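Local coordinates for NigD-like protein (Bacteroides vulgatus ATCC 8482, PDB 3K6O) that is of unknown function but belongs to the NigD-like family, pairing an N-terminal OB domain with a C-terminal beta sandwich, and is probably exported as a lipoprotein, at residues Leu118-Met123 against Pro132-Val137; Ile101-Val106 against Gly196-Tyr201; Lys109-Ser114 against Val189-Val194; Gln88-Leu93 against Ala150-Arg155; Pro31-Asp36 against Ile77-Tyr82. One frame throughout, in Å; residues are numbered along the deposited sequence.

Contact 1: Leu118-Met123 against Pro132-Val137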
# COMPACT_ATOMS: atom_id res chain seq x y z
N LEU A 118 -2.83 -1.52 -4.02
CA LEU A 118 -1.97 -0.49 -4.59
C LEU A 118 -1.24 0.19 -3.42
O LEU A 118 -1.85 0.79 -2.53
CB LEU A 118 -2.77 0.52 -5.39
CG LEU A 118 -1.88 1.52 -6.13
CD1 LEU A 118 -1.15 0.85 -7.32
CD2 LEU A 118 -2.66 2.71 -6.61
N ASN A 119 0.08 0.08 -3.45
CA ASN A 119 0.98 0.57 -2.41
C ASN A 119 1.61 1.86 -2.85
O ASN A 119 2.22 1.94 -3.91
CB ASN A 119 2.05 -0.48 -2.14
CG ASN A 119 1.44 -1.81 -1.75
OD1 ASN A 119 0.77 -1.92 -0.70
ND2 ASN A 119 1.60 -2.83 -2.61
N VAL A 120 1.45 2.88 -2.02
CA VAL A 120 1.97 4.20 -2.33
C VAL A 120 2.80 4.76 -1.15
O VAL A 120 2.35 4.80 -0.03
CB VAL A 120 0.83 5.14 -2.65
CG1 VAL A 120 1.40 6.49 -3.25
CG2 VAL A 120 -0.14 4.47 -3.65
N ARG A 121 4.02 5.19 -1.44
CA ARG A 121 4.79 5.96 -0.50
C ARG A 121 4.81 7.35 -1.08
O ARG A 121 5.10 7.51 -2.27
CB ARG A 121 6.21 5.43 -0.36
CG ARG A 121 7.01 6.17 0.75
CD ARG A 121 8.26 5.42 1.15
NE ARG A 121 9.21 5.55 0.07
CZ ARG A 121 10.51 5.76 0.21
NH1 ARG A 121 11.08 5.81 1.41
NH2 ARG A 121 11.24 5.88 -0.88
N PHE A 122 4.49 8.35 -0.27
CA PHE A 122 4.31 9.70 -0.76
C PHE A 122 4.54 10.74 0.31
O PHE A 122 4.70 10.42 1.49
CB PHE A 122 2.91 9.88 -1.35
CG PHE A 122 1.79 9.90 -0.33
CD1 PHE A 122 1.40 8.74 0.33
CD2 PHE A 122 1.08 11.07 -0.06
CE1 PHE A 122 0.36 8.75 1.25
CE2 PHE A 122 0.03 11.08 0.86
CZ PHE A 122 -0.34 9.90 1.51
N MSE A 123 4.61 12.00 -0.12
CA MSE A 123 4.80 13.11 0.80
C MSE A 123 3.45 13.78 1.01
O MSE A 123 2.70 13.99 0.06
CB MSE A 123 5.80 14.13 0.23
CG MSE A 123 7.19 13.58 -0.13
SE MSE A 123 8.11 12.69 1.35
CE MSE A 123 8.67 14.19 2.36
N PRO A 132 -4.24 15.72 5.83
CA PRO A 132 -4.52 15.50 4.40
C PRO A 132 -5.04 14.11 4.03
O PRO A 132 -4.76 13.13 4.72
CB PRO A 132 -3.14 15.71 3.73
CG PRO A 132 -2.37 16.50 4.66
CD PRO A 132 -2.82 16.04 6.04
N ILE A 133 -5.76 14.07 2.90
CA ILE A 133 -6.34 12.83 2.34
C ILE A 133 -5.71 12.48 0.98
O ILE A 133 -5.53 13.35 0.10
CB ILE A 133 -7.90 12.94 2.18
CG1 ILE A 133 -8.34 14.12 1.29
CG2 ILE A 133 -8.57 13.12 3.52
CD1 ILE A 133 -9.87 14.16 1.02
N LEU A 134 -5.31 11.23 0.85
CA LEU A 134 -5.01 10.62 -0.42
C LEU A 134 -6.04 9.50 -0.71
O LEU A 134 -6.10 8.51 0.01
CB LEU A 134 -3.60 10.04 -0.41
CG LEU A 134 -3.10 9.53 -1.78
CD1 LEU A 134 -2.87 10.68 -2.79
CD2 LEU A 134 -1.84 8.69 -1.64
N ASN A 135 -6.82 9.65 -1.79
CA ASN A 135 -7.75 8.61 -2.21
C ASN A 135 -7.41 7.98 -3.59
O ASN A 135 -6.76 8.59 -4.46
CB ASN A 135 -9.16 9.18 -2.29
CG ASN A 135 -9.78 9.44 -0.95
OD1 ASN A 135 -9.96 10.61 -0.52
ND2 ASN A 135 -10.14 8.40 -0.28
N LEU A 136 -7.88 6.77 -3.77
CA LEU A 136 -7.81 6.03 -5.03
C LEU A 136 -9.23 5.84 -5.49
O LEU A 136 -10.03 5.19 -4.81
CB LEU A 136 -7.16 4.66 -4.85
CG LEU A 136 -6.86 3.86 -6.12
CD1 LEU A 136 -5.87 4.61 -7.02
CD2 LEU A 136 -6.33 2.48 -5.75
N VAL A 137 -9.58 6.46 -6.61
CA VAL A 137 -10.95 6.58 -6.97
C VAL A 137 -11.22 5.95 -8.31
O VAL A 137 -10.36 5.91 -9.17
CB VAL A 137 -11.34 8.06 -7.00
CG1 VAL A 137 -10.84 8.76 -5.70
CG2 VAL A 137 -10.79 8.70 -8.26
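Phe122 with Leu134, and Leu118 with Leu136, make a purely apolar contact between strands that face one another across the buried interior of the C-terminal beta sandwich. The axes of 118-123 and 133-137 run 10.3 Å apart and at 152°, roughly antiparallel in sense but too distant for backbone pairing, so side chains alone fill the gap. One methyl of Leu134 does most of the work: CD2 stands over the centre of the Phe122 ring, 3.6 Å from the centroid and only 10° off the normal, a CH-pi contact. Leu134 CG, anti to the backbone N (chi1 -172°), carries it there. The same CD2 reaches Val120 CG1 at 4.2 Å, while Leu134 CB lies 3.8 Å from Phe122 CZ. Further along, Leu118 and Leu136 cross at about a right angle, with Leu118 CD2 placed 3.8 Å from Leu136 CD1. Strand 117-125 lies between strands 107-113 and 165-173, whose Met111 packs on Leu118 and whose Phe172 packs on Val120 and Leu136; strand 133-139 is flanked by strands 149-157 and 75-93.

Contact 2: Ile101-Val106 against Gly196-Tyr201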
# COMPACT_ATOMS: atom_id res chain seq x y z
N ILE A 101 -13.16 15.66 -2.82
CA ILE A 101 -12.06 14.74 -3.08
C ILE A 101 -10.80 15.48 -3.60
O ILE A 101 -9.67 15.16 -3.20
CB ILE A 101 -12.48 13.61 -4.06
CG1 ILE A 101 -13.43 12.61 -3.39
CG2 ILE A 101 -11.26 12.85 -4.57
CD1 ILE A 101 -14.08 11.64 -4.39
N GLY A 102 -11.00 16.47 -4.45
CA GLY A 102 -9.91 17.33 -4.89
C GLY A 102 -9.03 16.65 -5.94
O GLY A 102 -9.29 15.54 -6.37
N ASN A 103 -8.00 17.37 -6.39
CA ASN A 103 -6.98 16.82 -7.24
C ASN A 103 -5.74 17.70 -7.17
O ASN A 103 -5.20 18.13 -8.18
CB ASN A 103 -7.48 16.72 -8.68
CG ASN A 103 -6.57 15.88 -9.54
OD1 ASN A 103 -5.82 15.00 -9.05
ND2 ASN A 103 -6.59 16.16 -10.85
N MSE A 104 -5.30 17.96 -5.96
CA MSE A 104 -4.12 18.78 -5.72
C MSE A 104 -2.81 18.03 -6.00
O MSE A 104 -2.74 16.79 -5.95
CB MSE A 104 -4.16 19.25 -4.28
CG MSE A 104 -5.39 20.17 -3.99
SE MSE A 104 -5.30 20.80 -2.19
CE MSE A 104 -4.11 22.35 -2.49
N LYS A 105 -1.78 18.79 -6.34
CA LYS A 105 -0.50 18.21 -6.68
C LYS A 105 0.10 17.48 -5.47
O LYS A 105 0.09 18.00 -4.36
CB LYS A 105 0.45 19.29 -7.21
CG LYS A 105 0.00 19.89 -8.56
CD LYS A 105 1.11 20.67 -9.28
CE LYS A 105 0.74 20.97 -10.77
NZ LYS A 105 0.50 19.71 -11.60
N VAL A 106 0.62 16.28 -5.72
CA VAL A 106 1.23 15.45 -4.69
C VAL A 106 2.56 14.88 -5.21
O VAL A 106 2.70 14.63 -6.42
CB VAL A 106 0.30 14.28 -4.28
CG1 VAL A 106 0.04 13.31 -5.48
CG2 VAL A 106 0.88 13.48 -3.10
N GLY A 196 5.68 18.51 -12.65
CA GLY A 196 5.15 17.87 -13.83
C GLY A 196 3.67 18.11 -14.07
O GLY A 196 3.00 18.92 -13.39
N GLU A 197 3.15 17.37 -15.04
CA GLU A 197 1.78 17.52 -15.45
C GLU A 197 1.12 16.17 -15.22
O GLU A 197 1.81 15.17 -15.03
CB GLU A 197 1.74 17.90 -16.92
CG GLU A 197 2.72 19.05 -17.26
CD GLU A 197 2.41 20.35 -16.48
OE1 GLU A 197 1.20 20.60 -16.18
OE2 GLU A 197 3.38 21.12 -16.19
N GLU A 198 -0.21 16.14 -15.21
CA GLU A 198 -0.97 14.92 -14.94
C GLU A 198 -0.33 13.79 -15.74
O GLU A 198 -0.02 14.00 -16.90
CB GLU A 198 -2.44 15.10 -15.31
CG GLU A 198 -3.37 13.98 -14.89
CD GLU A 198 -3.77 14.00 -13.41
OE1 GLU A 198 -3.94 15.10 -12.85
OE2 GLU A 198 -3.93 12.91 -12.81
N LYS A 199 -0.07 12.65 -15.11
CA LYS A 199 0.54 11.51 -15.79
C LYS A 199 -0.08 10.17 -15.38
O LYS A 199 -0.72 10.09 -14.35
CB LYS A 199 2.04 11.47 -15.51
CG LYS A 199 2.40 11.34 -14.05
CD LYS A 199 3.89 11.47 -13.83
CE LYS A 199 4.62 10.24 -14.31
NZ LYS A 199 6.04 10.22 -13.82
N THR A 200 0.11 9.15 -16.21
CA THR A 200 -0.44 7.81 -15.96
C THR A 200 0.64 6.81 -15.60
O THR A 200 1.53 6.57 -16.40
CB THR A 200 -1.13 7.29 -17.23
OG1 THR A 200 -2.13 8.22 -17.61
CG2 THR A 200 -1.80 5.97 -16.99
N TYR A 201 0.54 6.22 -14.42
CA TYR A 201 1.37 5.07 -14.09
C TYR A 201 0.66 3.86 -14.72
O TYR A 201 -0.56 3.73 -14.57
CB TYR A 201 1.48 4.90 -12.58
CG TYR A 201 2.38 5.89 -11.90
CD1 TYR A 201 2.05 7.26 -11.87
CD2 TYR A 201 3.56 5.48 -11.27
CE1 TYR A 201 2.88 8.17 -11.25
CE2 TYR A 201 4.39 6.40 -10.62
CZ TYR A 201 4.04 7.74 -10.63
OH TYR A 201 4.83 8.64 -10.00
O HOH W 1 -5.17 12.62 -10.48
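Asn103 and Glu198 bring their amide and carboxylate together at an oblique angle, the two planes 42° apart, on the surface of the C-terminal beta sandwich. Here the loop that follows helix 98-101 meets the turn leading into strand 199-204. Asn103 extends its side chain with CG anti to the backbone N, pointing ND2 at Glu198 OE1 over 3.5 Å; this direct hydrogen bond is weak. Glu198 folds at its second torsion, which brings the carboxylate round to the amide although its CB does not point at the loop. Two links join the groups: the direct one from ND2 to OE1, and a water between Asn103 OD1 and Glu198 OE2. Asn103 ND2 also bonds a bound tetraethylene glycol, probably a crystallisation component.

Lys105 reaches the turn separately. A bend at its last torsion (chi4 -60°) swings NZ to the carbonyl of Gly196, giving a hydrogen bond of 3.2 Å from NZ to O at a C=O...N angle of 153°. The ammonium is shared: Asn192 OD1 and Pro193 O accept from it too, so three oxygens fix its position, and the nearby carboxylate of Glu197 may add a modest electrostatic pull. The bridging water stands 2.9 Å from Asn103 OD1 and 2.7 Å from Glu198 OE2.

Contact 3: Lys109-Ser114 against Val189-Val194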
# COMPACT_ATOMS: atom_id res chain seq x y z
N LYS A 109 6.74 9.15 -4.08
CA LYS A 109 8.07 8.56 -3.98
C LYS A 109 8.10 7.10 -4.47
O LYS A 109 9.05 6.69 -5.09
CB LYS A 109 8.60 8.66 -2.54
CG LYS A 109 8.99 10.06 -2.12
CD LYS A 109 10.08 10.08 -1.04
CE LYS A 109 10.77 11.42 -0.98
NZ LYS A 109 11.70 11.55 0.19
N ASP A 110 7.07 6.31 -4.17
CA ASP A 110 6.95 4.96 -4.73
C ASP A 110 5.49 4.62 -5.00
O ASP A 110 4.62 5.03 -4.25
CB ASP A 110 7.51 3.91 -3.77
CG ASP A 110 8.99 4.00 -3.60
OD1 ASP A 110 9.70 3.51 -4.49
OD2 ASP A 110 9.43 4.58 -2.60
N MSE A 111 5.23 3.89 -6.07
CA MSE A 111 3.93 3.28 -6.26
C MSE A 111 4.05 1.96 -6.96
O MSE A 111 4.67 1.87 -8.00
CB MSE A 111 2.98 4.19 -7.04
CG MSE A 111 1.57 3.52 -7.29
SE MSE A 111 0.60 4.57 -8.65
CE MSE A 111 0.50 6.12 -7.58
N TRP A 112 3.40 0.93 -6.41
CA TRP A 112 3.38 -0.37 -7.05
C TRP A 112 2.18 -1.17 -6.58
O TRP A 112 1.77 -1.07 -5.43
CB TRP A 112 4.68 -1.13 -6.79
CG TRP A 112 4.78 -1.77 -5.43
CD1 TRP A 112 4.62 -3.07 -5.14
CD2 TRP A 112 5.09 -1.11 -4.19
NE1 TRP A 112 4.84 -3.29 -3.80
CE2 TRP A 112 5.11 -2.09 -3.19
CE3 TRP A 112 5.37 0.21 -3.84
CZ2 TRP A 112 5.36 -1.80 -1.85
CZ3 TRP A 112 5.64 0.50 -2.48
CH2 TRP A 112 5.64 -0.50 -1.52
N PRO A 113 1.61 -1.98 -7.48
CA PRO A 113 0.59 -2.93 -7.06
C PRO A 113 1.19 -4.23 -6.58
O PRO A 113 2.25 -4.62 -7.03
CB PRO A 113 -0.19 -3.19 -8.36
CG PRO A 113 0.84 -3.07 -9.44
CD PRO A 113 1.87 -2.04 -8.93
N SER A 114 0.49 -4.87 -5.67
CA SER A 114 0.71 -6.23 -5.28
C SER A 114 -0.61 -6.97 -5.56
O SER A 114 -1.56 -6.37 -6.06
CB SER A 114 1.00 -6.28 -3.78
OG SER A 114 -0.10 -5.75 -3.07
N VAL A 189 -3.06 4.22 -13.38
CA VAL A 189 -3.32 5.11 -12.28
C VAL A 189 -2.91 6.57 -12.60
O VAL A 189 -1.74 6.84 -12.84
CB VAL A 189 -2.60 4.67 -10.99
CG1 VAL A 189 -2.93 5.65 -9.80
CG2 VAL A 189 -2.98 3.21 -10.63
N LEU A 190 -3.89 7.47 -12.61
CA LEU A 190 -3.63 8.87 -12.92
C LEU A 190 -3.21 9.64 -11.67
O LEU A 190 -3.84 9.51 -10.60
CB LEU A 190 -4.88 9.56 -13.52
CG LEU A 190 -5.13 9.42 -15.02
CD1 LEU A 190 -6.57 9.82 -15.37
CD2 LEU A 190 -4.13 10.25 -15.89
N VAL A 191 -2.18 10.46 -11.83
CA VAL A 191 -1.61 11.24 -10.75
C VAL A 191 -1.38 12.67 -11.20
O VAL A 191 -0.90 12.91 -12.34
CB VAL A 191 -0.26 10.63 -10.29
CG1 VAL A 191 0.49 11.56 -9.26
CG2 VAL A 191 -0.52 9.23 -9.72
N ASN A 192 -1.68 13.60 -10.31
CA ASN A 192 -1.36 14.99 -10.52
C ASN A 192 -0.10 15.27 -9.70
O ASN A 192 -0.15 15.39 -8.48
CB ASN A 192 -2.53 15.85 -10.08
CG ASN A 192 -2.37 17.31 -10.48
OD1 ASN A 192 -1.45 17.68 -11.21
ND2 ASN A 192 -3.25 18.14 -9.97
N PRO A 193 1.06 15.35 -10.38
CA PRO A 193 2.34 15.39 -9.68
C PRO A 193 2.81 16.79 -9.33
O PRO A 193 2.51 17.70 -10.07
CB PRO A 193 3.28 14.73 -10.68
CG PRO A 193 2.73 15.18 -12.02
CD PRO A 193 1.23 15.35 -11.84
N VAL A 194 3.56 16.96 -8.25
CA VAL A 194 4.09 18.29 -7.87
C VAL A 194 5.02 18.91 -8.90
O VAL A 194 4.92 20.12 -9.20
CB VAL A 194 4.84 18.31 -6.50
CG1 VAL A 194 3.95 17.80 -5.38
CG2 VAL A 194 6.14 17.54 -6.56
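A single side chain, that of Met111, modelled as selenomethionine, spans the whole gap to Val189 and Val191, and everything that touches between 109-114 and 189-194 passes through its last two atoms. The setting is the buried interior of the C-terminal beta sandwich, where strand 107-113 faces strand 186-191 with the CA atoms of Met111 and Val189 9.6 Å apart. Met111 and Val189 approach tip to tip: the selenium lies 3.9 Å from Val189 CG1 and 4.0 Å from Val189 CB. Its first two torsions are extended, carrying SE straight across, and the bend at the third (chi3 -64°) turns the terminal methyl along the opposing strand. That methyl slides past Val191, which runs the other way.

Two residues before Met111 the chain turns a corner, and a classic beta bulge there sets Lys109 and Asp110 opposite Arg121 alone; Asp110 is also salt-bridged to it. Leu154 and Tyr201 belong to the strands beside Val189 and Val191, while Leu118 and Val120 lie next to Met111 on its own side, so the selenoether is packed between side chains of both layers. Met111 CE ends 3.9 Å from Val191 CG2 and 4.1 Å from Val189 CG1.

Contact 4: Gln88-Leu93 against Ala150-Arg155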
# COMPACT_ATOMS: atom_id res chain seq x y z
N GLN A 88 -6.76 1.65 2.96
CA GLN A 88 -7.93 2.42 2.50
C GLN A 88 -8.70 1.68 1.41
O GLN A 88 -8.12 0.91 0.62
CB GLN A 88 -7.55 3.83 1.99
CG GLN A 88 -7.27 4.80 3.08
CD GLN A 88 -7.00 6.22 2.61
OE1 GLN A 88 -7.73 6.81 1.75
NE2 GLN A 88 -5.97 6.80 3.18
N LYS A 89 -10.00 1.90 1.39
CA LYS A 89 -10.84 1.36 0.35
C LYS A 89 -10.78 2.28 -0.86
O LYS A 89 -10.65 3.49 -0.71
CB LYS A 89 -12.30 1.32 0.80
CG LYS A 89 -12.60 0.31 1.89
CD LYS A 89 -13.86 0.79 2.67
CE LYS A 89 -14.21 -0.12 3.84
NZ LYS A 89 -13.22 0.00 4.99
N ILE A 90 -10.96 1.71 -2.04
CA ILE A 90 -11.34 2.48 -3.23
C ILE A 90 -12.71 3.16 -3.01
O ILE A 90 -13.60 2.62 -2.35
CB ILE A 90 -11.31 1.59 -4.47
CG1 ILE A 90 -9.85 1.20 -4.77
CG2 ILE A 90 -12.01 2.29 -5.71
CD1 ILE A 90 -9.64 0.19 -5.91
N ILE A 91 -12.85 4.38 -3.51
CA ILE A 91 -14.14 5.05 -3.50
C ILE A 91 -14.55 5.49 -4.91
O ILE A 91 -13.73 5.59 -5.82
CB ILE A 91 -14.13 6.30 -2.57
CG1 ILE A 91 -13.14 7.33 -3.05
CG2 ILE A 91 -13.81 5.91 -1.09
CD1 ILE A 91 -13.29 8.74 -2.30
N GLY A 92 -15.82 5.83 -5.05
CA GLY A 92 -16.38 6.37 -6.29
C GLY A 92 -16.21 7.87 -6.33
O GLY A 92 -16.46 8.55 -5.33
N LEU A 93 -15.72 8.39 -7.45
CA LEU A 93 -15.63 9.81 -7.69
C LEU A 93 -16.78 10.20 -8.61
O LEU A 93 -16.89 9.69 -9.72
CB LEU A 93 -14.28 10.13 -8.34
CG LEU A 93 -14.14 11.51 -8.97
CD1 LEU A 93 -14.35 12.60 -7.90
CD2 LEU A 93 -12.79 11.70 -9.75
N ALA A 150 -7.75 -1.72 -15.93
CA ALA A 150 -8.43 -0.99 -14.91
C ALA A 150 -7.93 0.45 -14.96
O ALA A 150 -6.74 0.67 -15.03
CB ALA A 150 -8.11 -1.59 -13.54
N HIS A 151 -8.85 1.42 -14.88
CA HIS A 151 -8.51 2.82 -14.79
C HIS A 151 -8.97 3.47 -13.46
O HIS A 151 -10.17 3.57 -13.18
CB HIS A 151 -9.12 3.56 -15.98
CG HIS A 151 -8.67 3.05 -17.30
ND1 HIS A 151 -7.71 3.69 -18.07
CD2 HIS A 151 -9.03 1.95 -18.00
CE1 HIS A 151 -7.53 3.01 -19.19
NE2 HIS A 151 -8.31 1.95 -19.17
N LEU A 152 -7.99 3.88 -12.67
CA LEU A 152 -8.18 4.49 -11.34
C LEU A 152 -7.42 5.81 -11.27
O LEU A 152 -6.47 6.07 -12.08
CB LEU A 152 -7.65 3.54 -10.24
CG LEU A 152 -8.30 2.18 -10.19
CD1 LEU A 152 -7.61 1.22 -9.18
CD2 LEU A 152 -9.82 2.25 -9.98
N GLU A 153 -7.78 6.64 -10.29
CA GLU A 153 -7.06 7.89 -10.12
C GLU A 153 -6.72 8.11 -8.69
O GLU A 153 -7.51 7.82 -7.80
CB GLU A 153 -7.86 9.09 -10.67
CG GLU A 153 -8.52 8.86 -12.05
CD GLU A 153 -9.21 10.12 -12.59
OE1 GLU A 153 -9.14 11.17 -11.90
OE2 GLU A 153 -9.84 10.04 -13.69
N LEU A 154 -5.52 8.61 -8.45
CA LEU A 154 -5.13 9.01 -7.12
C LEU A 154 -5.44 10.50 -7.00
O LEU A 154 -5.04 11.27 -7.84
CB LEU A 154 -3.64 8.81 -6.86
CG LEU A 154 -3.04 7.52 -6.32
CD1 LEU A 154 -1.53 7.82 -6.18
CD2 LEU A 154 -3.67 7.05 -5.01
N ARG A 155 -6.14 10.86 -5.94
CA ARG A 155 -6.59 12.22 -5.71
C ARG A 155 -6.08 12.66 -4.34
O ARG A 155 -6.41 12.05 -3.32
CB ARG A 155 -8.12 12.25 -5.78
CG ARG A 155 -8.70 11.86 -7.14
CD ARG A 155 -8.21 12.86 -8.20
NE ARG A 155 -8.96 12.81 -9.47
CZ ARG A 155 -9.90 13.67 -9.85
NH1 ARG A 155 -10.29 14.68 -9.08
NH2 ARG A 155 -10.43 13.53 -11.05
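Glu153 OE1, close to the side chain of Leu93, is gripped twice by Arg155, through NH2 at 2.8 Å and through NE at 2.9 Å. The two residues sit on the same strand of the C-terminal beta sandwich, and this salt bridge is side-on, both nitrogens converging on one oxygen that lies in the guanidinium plane. NH2 meets OE1 on its syn side. Arg155 owes the approach to a bend at its second torsion (chi2 -62°), which folds the guanidinium back toward Glu153; NH1 is bonded to the carbonyl of Gly102, and Glu153 OE2 to Asn139, so each charged group has a second partner.

With its rotation fixed, the guanidinium offers a flat face to Leu93. The leucine crosses at about a right angle and sets CD2 above the plane, offset toward the rim. Away from the charges, Ile90 and Leu152 also cross nearly perpendicularly, their CD1 atoms 4.0 Å apart. Residues 90-93 and 152-155 run 75° apart end to end, and both strands hydrogen-bond to strand 133-139. Ile101, from helix 98-101, packs on Leu93 and Arg155. The tightest approach across the contact is Leu93 CD2 to Arg155 NH2, 3.3 Å, with Arg155 CZ at 3.5 Å from the same methyl.

Contact 5: Pro31-Asp36 against Ile77-Tyr82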
# COMPACT_ATOMS: atom_id res chain seq x y z
N PRO A 31 -0.64 -14.10 16.02
CA PRO A 31 -0.73 -13.60 14.67
C PRO A 31 0.57 -13.89 13.90
O PRO A 31 1.66 -14.02 14.49
CB PRO A 31 -0.95 -12.08 14.87
CG PRO A 31 -0.40 -11.78 16.15
CD PRO A 31 -0.44 -13.03 17.00
N TYR A 32 0.42 -14.03 12.59
CA TYR A 32 1.53 -14.30 11.70
C TYR A 32 1.47 -13.31 10.58
O TYR A 32 0.52 -12.56 10.49
CB TYR A 32 1.53 -15.77 11.21
CG TYR A 32 0.33 -16.22 10.39
CD1 TYR A 32 0.30 -16.06 9.02
CD2 TYR A 32 -0.76 -16.81 11.00
CE1 TYR A 32 -0.82 -16.49 8.27
CE2 TYR A 32 -1.84 -17.24 10.28
CZ TYR A 32 -1.87 -17.08 8.91
OH TYR A 32 -2.97 -17.48 8.21
N LEU A 33 2.52 -13.28 9.78
CA LEU A 33 2.65 -12.29 8.73
C LEU A 33 2.60 -12.99 7.37
O LEU A 33 3.10 -14.12 7.23
CB LEU A 33 3.94 -11.55 8.89
CG LEU A 33 4.09 -10.85 10.22
CD1 LEU A 33 5.45 -10.19 10.25
CD2 LEU A 33 2.96 -9.84 10.44
N VAL A 34 1.97 -12.34 6.40
CA VAL A 34 1.93 -12.86 5.03
C VAL A 34 2.60 -11.83 4.15
O VAL A 34 2.15 -10.69 4.10
CB VAL A 34 0.48 -13.13 4.58
CG1 VAL A 34 0.41 -13.66 3.11
CG2 VAL A 34 -0.21 -14.09 5.60
N LEU A 35 3.68 -12.20 3.48
CA LEU A 35 4.33 -11.32 2.50
C LEU A 35 3.42 -11.20 1.27
O LEU A 35 2.49 -11.99 1.10
CB LEU A 35 5.71 -11.87 2.10
CG LEU A 35 6.81 -11.85 3.14
CD1 LEU A 35 8.13 -12.50 2.60
CD2 LEU A 35 7.03 -10.40 3.61
N ASP A 36 3.66 -10.20 0.44
CA ASP A 36 2.77 -9.96 -0.70
C ASP A 36 2.92 -11.08 -1.75
O ASP A 36 2.01 -11.32 -2.54
CB ASP A 36 3.00 -8.56 -1.31
CG ASP A 36 2.41 -7.44 -0.47
OD1 ASP A 36 1.62 -7.77 0.45
OD2 ASP A 36 2.71 -6.23 -0.70
N ILE A 77 10.87 -16.19 11.52
CA ILE A 77 11.57 -14.91 11.48
C ILE A 77 11.74 -14.25 12.84
O ILE A 77 11.06 -14.61 13.81
CB ILE A 77 10.86 -13.89 10.51
CG1 ILE A 77 9.49 -13.45 11.07
CG2 ILE A 77 10.67 -14.51 9.14
CD1 ILE A 77 8.98 -12.09 10.58
N ARG A 78 12.66 -13.29 12.89
CA ARG A 78 12.71 -12.31 13.95
C ARG A 78 12.07 -11.04 13.40
O ARG A 78 12.46 -10.54 12.33
CB ARG A 78 14.15 -12.01 14.40
CG ARG A 78 14.24 -10.90 15.39
CD ARG A 78 15.56 -10.79 16.07
NE ARG A 78 16.67 -10.65 15.15
CZ ARG A 78 17.61 -11.56 14.94
NH1 ARG A 78 17.60 -12.74 15.55
NH2 ARG A 78 18.58 -11.30 14.08
N LEU A 79 11.11 -10.51 14.14
CA LEU A 79 10.48 -9.25 13.79
C LEU A 79 11.25 -8.15 14.50
O LEU A 79 11.09 -7.97 15.70
CB LEU A 79 9.01 -9.25 14.21
CG LEU A 79 8.22 -7.97 13.98
CD1 LEU A 79 8.18 -7.59 12.47
CD2 LEU A 79 6.82 -8.10 14.55
N ASN A 80 12.12 -7.45 13.76
CA ASN A 80 13.02 -6.43 14.33
C ASN A 80 12.32 -5.09 14.60
O ASN A 80 12.67 -4.41 15.53
CB ASN A 80 14.23 -6.18 13.41
CG ASN A 80 15.05 -7.44 13.11
OD1 ASN A 80 15.38 -8.21 14.02
ND2 ASN A 80 15.38 -7.64 11.84
N ASP A 81 11.33 -4.75 13.80
CA ASP A 81 10.69 -3.44 13.84
C ASP A 81 9.60 -3.43 12.80
O ASP A 81 9.62 -4.25 11.86
CB ASP A 81 11.69 -2.34 13.49
CG ASP A 81 11.25 -0.96 13.94
OD1 ASP A 81 10.19 -0.81 14.56
OD2 ASP A 81 12.00 -0.01 13.65
N TYR A 82 8.66 -2.50 12.95
CA TYR A 82 7.74 -2.22 11.88
C TYR A 82 7.01 -0.91 12.13
O TYR A 82 7.12 -0.31 13.20
CB TYR A 82 6.73 -3.36 11.72
CG TYR A 82 5.81 -3.53 12.91
CD1 TYR A 82 6.19 -4.27 13.99
CD2 TYR A 82 4.55 -2.94 12.94
CE1 TYR A 82 5.37 -4.41 15.07
CE2 TYR A 82 3.73 -3.09 14.02
CZ TYR A 82 4.16 -3.82 15.08
OH TYR A 82 3.35 -4.02 16.16
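Leu33 meets Ile77 closely and Leu79 more loosely, all three buried, and each through a terminal methyl. Leu33 CD1 is 4.0 Å from Ile77 CD1, the side chains crossing at about a right angle, but 4.4 Å from Leu79 CD1. Leu33 has CG beside its backbone N (chi1 -58°) and its CD1 branch extended, which aims CD1 between the two partners ahead of it. The contact lies inside the NigD-like OB domain, where strand 32-34 faces the first part of the long strand 75-93. Val22 and Leu41, from strands 16-23 and 40-43, pack on Leu33 and Ile77 respectively. The other face of 77-82 is polar and partly exposed. There Arg78 NE donates to Asn80 OD1 at 3.0 Å, with the donor in the carbonyl plane and the oxygen at the guanidinium edge, while Arg78 NH1 bonds Gln45 and Asn80 ND2 bonds Asn62 and Ser64. Next to this pair the strand carries a classic beta bulge, Asn80 and Asp81 together lying opposite Asn62.

Overall arrangement
Contacts 1 and 3 are buried and apolar, their centres about 8 Å apart, and strands 107-113 and 117-125 join them side by side in one layer of the sandwich. Contact 4 is partly buried and mixes methyl packing with a salt bridge; it meets contact 1 through backbone bonds of strand 133-139 to strand 149-157, and contact 3 through strand 186-191. Contact 2, at the surface, relies on polar groups and a water, and adjoins contact 3, its centre about 9 Å away, through the neighbouring strands 186-191 and 199-204. Contact 5 is again apolar but belongs to the OB domain, about 28 Å from contact 4 between centres, although both use strand 75-93, which runs through the two domains.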